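Local coordinates for protein agrin (Gallus gallus, PDB 1PZ7) that is a basement-membrane protein whose laminin G-like domain binds calcium, its activity being modulated by alternative splicing and by that calcium, at residues Leu47-Thr61 against Ile106-Gln120. Numbering follows the deposited sequence.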
# COMPACT_ATOMS: atom_id res chain seq x y z
N LEU A 47 6.23 14.69 -1.97
CA LEU A 47 4.77 14.60 -2.07
C LEU A 47 4.01 15.14 -0.87
O LEU A 47 4.23 14.73 0.27
CB LEU A 47 4.35 13.15 -2.30
CG LEU A 47 4.88 12.49 -3.57
CD1 LEU A 47 4.37 11.07 -3.66
CD2 LEU A 47 4.48 13.29 -4.79
N GLN A 48 3.09 16.06 -1.15
CA GLN A 48 2.24 16.65 -0.14
C GLN A 48 1.18 15.66 0.32
O GLN A 48 0.73 15.71 1.46
CB GLN A 48 1.55 17.88 -0.72
CG GLN A 48 2.49 18.98 -1.12
CD GLN A 48 3.16 19.63 0.07
OE1 GLN A 48 4.29 20.10 -0.02
NE2 GLN A 48 2.47 19.65 1.20
N SER A 49 0.79 14.75 -0.57
CA SER A 49 -0.27 13.81 -0.27
C SER A 49 -0.09 12.45 -0.93
O SER A 49 0.77 12.26 -1.80
CB SER A 49 -1.61 14.38 -0.74
OG SER A 49 -1.64 14.49 -2.14
N ASN A 50 -0.90 11.50 -0.47
CA ASN A 50 -0.99 10.17 -1.06
C ASN A 50 -2.43 9.75 -0.97
O ASN A 50 -3.09 10.01 0.04
CB ASN A 50 -0.16 9.14 -0.28
CG ASN A 50 1.32 9.36 -0.40
OD1 ASN A 50 1.96 8.96 -1.38
ND2 ASN A 50 1.90 9.97 0.62
N HIS A 51 -2.93 9.09 -2.01
CA HIS A 51 -4.29 8.58 -1.99
C HIS A 51 -4.28 7.17 -2.56
O HIS A 51 -3.75 6.94 -3.64
CB HIS A 51 -5.23 9.47 -2.81
CG HIS A 51 -5.59 10.75 -2.11
ND1 HIS A 51 -4.72 11.81 -2.00
CD2 HIS A 51 -6.74 11.14 -1.50
CE1 HIS A 51 -5.31 12.80 -1.35
NE2 HIS A 51 -6.54 12.41 -1.04
N PHE A 52 -4.84 6.23 -1.80
CA PHE A 52 -4.92 4.84 -2.21
C PHE A 52 -6.34 4.33 -2.05
O PHE A 52 -6.99 4.58 -1.04
CB PHE A 52 -4.02 3.96 -1.34
CG PHE A 52 -2.58 4.39 -1.32
CD1 PHE A 52 -1.77 4.19 -2.42
CD2 PHE A 52 -2.04 4.97 -0.19
CE1 PHE A 52 -0.45 4.58 -2.40
CE2 PHE A 52 -0.72 5.36 -0.17
CZ PHE A 52 0.08 5.16 -1.28
N GLU A 53 -6.80 3.59 -3.05
CA GLU A 53 -8.08 2.91 -2.99
C GLU A 53 -7.87 1.57 -3.63
O GLU A 53 -7.15 1.47 -4.63
CB GLU A 53 -9.16 3.67 -3.75
CG GLU A 53 -9.76 4.85 -3.02
CD GLU A 53 -11.11 5.23 -3.59
OE1 GLU A 53 -12.05 4.39 -3.56
OE2 GLU A 53 -11.24 6.36 -4.09
N LEU A 54 -8.48 0.54 -3.07
CA LEU A 54 -8.36 -0.79 -3.64
C LEU A 54 -9.35 -1.72 -2.98
O LEU A 54 -9.93 -1.39 -1.95
CB LEU A 54 -6.94 -1.35 -3.47
CG LEU A 54 -6.44 -1.66 -2.05
CD1 LEU A 54 -5.26 -2.62 -2.09
CD2 LEU A 54 -6.07 -0.40 -1.29
N SER A 55 -9.56 -2.88 -3.58
CA SER A 55 -10.39 -3.90 -2.98
C SER A 55 -9.54 -5.14 -2.86
O SER A 55 -8.77 -5.45 -3.76
CB SER A 55 -11.63 -4.16 -3.81
OG SER A 55 -12.59 -3.14 -3.57
N ILE A 56 -9.65 -5.83 -1.73
CA ILE A 56 -8.88 -7.04 -1.52
C ILE A 56 -9.77 -8.14 -0.98
O ILE A 56 -10.84 -7.88 -0.43
CB ILE A 56 -7.66 -6.81 -0.58
CG1 ILE A 56 -8.11 -6.57 0.87
CG2 ILE A 56 -6.79 -5.67 -1.10
CD1 ILE A 56 -6.94 -6.59 1.85
N LYS A 57 -9.30 -9.37 -1.14
CA LYS A 57 -10.01 -10.54 -0.69
C LYS A 57 -8.94 -11.43 -0.10
O LYS A 57 -7.96 -11.75 -0.77
CB LYS A 57 -10.72 -11.22 -1.86
CG LYS A 57 -11.53 -12.44 -1.50
CD LYS A 57 -12.09 -13.07 -2.75
CE LYS A 57 -12.85 -14.35 -2.47
NZ LYS A 57 -13.42 -14.89 -3.72
N THR A 58 -9.09 -11.82 1.16
CA THR A 58 -8.02 -12.55 1.82
C THR A 58 -8.46 -13.29 3.07
O THR A 58 -9.49 -12.98 3.66
CB THR A 58 -6.91 -11.54 2.19
OG1 THR A 58 -5.76 -12.22 2.70
CG2 THR A 58 -7.35 -10.62 3.33
N GLU A 59 -7.64 -14.27 3.44
CA GLU A 59 -7.80 -15.00 4.70
C GLU A 59 -6.61 -14.69 5.61
O GLU A 59 -6.51 -15.21 6.71
CB GLU A 59 -7.83 -16.51 4.46
CG GLU A 59 -8.98 -17.00 3.61
CD GLU A 59 -8.87 -18.48 3.30
OE1 GLU A 59 -8.02 -18.85 2.45
OE2 GLU A 59 -9.60 -19.27 3.90
N ALA A 60 -5.70 -13.86 5.12
CA ALA A 60 -4.48 -13.53 5.84
C ALA A 60 -4.71 -12.67 7.07
O ALA A 60 -5.52 -11.74 7.04
CB ALA A 60 -3.49 -12.84 4.91
N THR A 61 -3.99 -12.98 8.15
CA THR A 61 -4.02 -12.16 9.35
C THR A 61 -2.74 -11.32 9.44
O THR A 61 -2.63 -10.46 10.31
CB THR A 61 -4.16 -13.01 10.62
OG1 THR A 61 -3.14 -14.02 10.65
CG2 THR A 61 -5.48 -13.77 10.64
N ILE A 106 -10.37 -8.03 8.39
CA ILE A 106 -10.16 -8.09 6.94
C ILE A 106 -10.14 -9.50 6.37
O ILE A 106 -10.40 -9.70 5.18
CB ILE A 106 -8.82 -7.38 6.59
CG1 ILE A 106 -8.72 -7.12 5.08
CG2 ILE A 106 -7.63 -8.20 7.04
CD1 ILE A 106 -9.76 -6.15 4.54
N ASN A 107 -9.86 -10.48 7.22
CA ASN A 107 -9.64 -11.86 6.78
C ASN A 107 -10.91 -12.70 6.62
O ASN A 107 -10.94 -13.88 6.97
CB ASN A 107 -8.70 -12.55 7.76
CG ASN A 107 -9.12 -12.37 9.20
OD1 ASN A 107 -9.36 -11.25 9.65
ND2 ASN A 107 -9.23 -13.47 9.93
N THR A 108 -11.96 -12.10 6.05
CA THR A 108 -13.24 -12.77 5.87
C THR A 108 -13.36 -13.51 4.54
O THR A 108 -14.36 -14.17 4.29
CB THR A 108 -14.36 -11.73 5.89
OG1 THR A 108 -14.12 -10.77 4.86
CG2 THR A 108 -14.35 -10.93 7.19
N ASN A 109 -12.34 -13.37 3.69
CA ASN A 109 -12.35 -13.93 2.35
C ASN A 109 -13.49 -13.38 1.50
O ASN A 109 -14.01 -14.05 0.62
CB ASN A 109 -12.39 -15.46 2.38
CG ASN A 109 -11.71 -16.07 1.17
OD1 ASN A 109 -10.80 -15.47 0.59
ND2 ASN A 109 -12.14 -17.26 0.78
N HIS A 110 -13.89 -12.14 1.79
CA HIS A 110 -14.89 -11.44 1.01
C HIS A 110 -14.24 -10.16 0.50
O HIS A 110 -13.42 -9.56 1.20
CB HIS A 110 -16.12 -11.09 1.85
CG HIS A 110 -16.81 -12.28 2.44
ND1 HIS A 110 -17.65 -12.18 3.52
CD2 HIS A 110 -16.77 -13.59 2.10
CE1 HIS A 110 -18.12 -13.38 3.83
NE2 HIS A 110 -17.60 -14.25 2.98
N TRP A 111 -14.59 -9.74 -0.70
CA TRP A 111 -14.06 -8.52 -1.26
C TRP A 111 -14.38 -7.34 -0.34
O TRP A 111 -15.55 -7.11 0.01
CB TRP A 111 -14.62 -8.28 -2.66
CG TRP A 111 -13.98 -9.15 -3.69
CD1 TRP A 111 -14.54 -10.21 -4.33
CD2 TRP A 111 -12.64 -9.03 -4.19
NE1 TRP A 111 -13.63 -10.77 -5.20
CE2 TRP A 111 -12.46 -10.06 -5.14
CE3 TRP A 111 -11.58 -8.16 -3.95
CZ2 TRP A 111 -11.27 -10.24 -5.83
CZ3 TRP A 111 -10.39 -8.34 -4.64
CH2 TRP A 111 -10.25 -9.37 -5.57
N THR A 112 -13.34 -6.62 0.04
CA THR A 112 -13.45 -5.52 0.99
C THR A 112 -12.73 -4.30 0.45
O THR A 112 -11.58 -4.39 0.01
CB THR A 112 -12.82 -5.93 2.32
OG1 THR A 112 -13.43 -7.14 2.80
CG2 THR A 112 -13.12 -4.91 3.41
N HIS A 113 -13.41 -3.16 0.50
CA HIS A 113 -12.86 -1.91 0.00
C HIS A 113 -11.98 -1.24 1.05
O HIS A 113 -12.28 -1.28 2.24
CB HIS A 113 -14.00 -0.97 -0.40
CG HIS A 113 -13.55 0.21 -1.20
ND1 HIS A 113 -13.02 0.10 -2.47
CD2 HIS A 113 -13.57 1.54 -0.91
CE1 HIS A 113 -12.73 1.31 -2.93
NE2 HIS A 113 -13.05 2.20 -2.00
N ILE A 114 -10.89 -0.63 0.59
CA ILE A 114 -9.98 0.11 1.44
C ILE A 114 -9.76 1.48 0.83
O ILE A 114 -9.46 1.59 -0.36
CB ILE A 114 -8.61 -0.60 1.57
CG1 ILE A 114 -8.78 -1.99 2.18
CG2 ILE A 114 -7.65 0.24 2.40
CD1 ILE A 114 -7.54 -2.84 2.11
N LYS A 115 -9.92 2.53 1.63
CA LYS A 115 -9.63 3.89 1.20
C LYS A 115 -8.66 4.48 2.21
O LYS A 115 -8.97 4.59 3.40
CB LYS A 115 -10.90 4.73 1.12
CG LYS A 115 -10.64 6.19 0.84
CD LYS A 115 -11.91 6.99 0.73
CE LYS A 115 -12.61 6.74 -0.59
NZ LYS A 115 -13.79 7.62 -0.72
N ALA A 116 -7.48 4.85 1.75
CA ALA A 116 -6.46 5.37 2.64
C ALA A 116 -5.80 6.58 2.01
O ALA A 116 -5.37 6.52 0.85
CB ALA A 116 -5.44 4.31 2.91
N TYR A 117 -5.71 7.67 2.76
CA TYR A 117 -5.06 8.86 2.24
C TYR A 117 -4.32 9.64 3.30
O TYR A 117 -4.54 9.47 4.51
CB TYR A 117 -6.04 9.75 1.47
CG TYR A 117 -7.15 10.39 2.28
CD1 TYR A 117 -8.41 9.81 2.34
CD2 TYR A 117 -6.95 11.60 2.94
CE1 TYR A 117 -9.43 10.39 3.06
CE2 TYR A 117 -7.97 12.19 3.67
CZ TYR A 117 -9.21 11.58 3.72
OH TYR A 117 -10.22 12.18 4.44
N ARG A 118 -3.42 10.48 2.83
CA ARG A 118 -2.61 11.33 3.67
C ARG A 118 -2.51 12.69 3.00
O ARG A 118 -2.29 12.77 1.80
CB ARG A 118 -1.21 10.74 3.83
CG ARG A 118 -0.25 11.64 4.62
CD ARG A 118 1.22 11.25 4.50
NE ARG A 118 1.70 11.45 3.13
CZ ARG A 118 2.23 12.57 2.65
NH1 ARG A 118 2.37 13.65 3.42
NH2 ARG A 118 2.63 12.61 1.39
N VAL A 119 -2.72 13.75 3.78
CA VAL A 119 -2.53 15.12 3.33
C VAL A 119 -1.59 15.72 4.36
O VAL A 119 -1.98 15.92 5.52
CB VAL A 119 -3.86 15.92 3.27
CG1 VAL A 119 -3.60 17.35 2.84
CG2 VAL A 119 -4.85 15.26 2.32
N GLN A 120 -0.35 15.95 3.97
CA GLN A 120 0.68 16.43 4.88
C GLN A 120 0.79 15.44 6.05
O GLN A 120 0.99 14.25 5.80
CB GLN A 120 0.42 17.89 5.29
CG GLN A 120 0.39 18.79 4.05
CD GLN A 120 0.54 20.27 4.34
OE1 GLN A 120 0.18 21.10 3.51
NE2 GLN A 120 1.08 20.61 5.50
O HOH W 1 -11.25 -10.49 2.64
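Lys57 lies along Trp111, and its fully extended chain can be traced atom by atom. CB sits over the centre of the six-membered ring, 3.7 Å from its centroid, a CH-pi contact. From there CG, anti to the backbone N (chi1 -179°), and the straight chain beyond it run toward Asn109 and the pyrrole part of the indole: CG meets the carbonyl of Asn109, CD lies 3.7 Å from NE1 of Trp111, and CE passes Asn109 O at 3.3 Å. Arg177 makes a cation-pi contact with the same indole.

On the sheet face that carries Glu53, Ser55 and His113, the histidine bridges the other two. Its NE2 donates to Glu53 OE1 (2.9 Å), in the imidazole plane but on the anti side of the carboxylate and well bent at 132°; ND1 reaches Ser55 OG in a weak bond. Next, Tyr117 CB lies over one face of the His51 ring, offset toward its rim, while the near-parallel rings are slid apart and barely overlap.

On the buried face, Ile56 CD1 touches both Ile106 CG1 (3.7 Å) and Ile114 CD1 (3.8 Å). Paired backbone bonds at Asn50-Arg118, Phe52-Ala116, Leu54-Ile114 and Ile56-Thr112 establish the register, with strand axes 4.6 Å apart at 176°: neighbouring antiparallel strands in one sheet of the laminin G beta-sandwich.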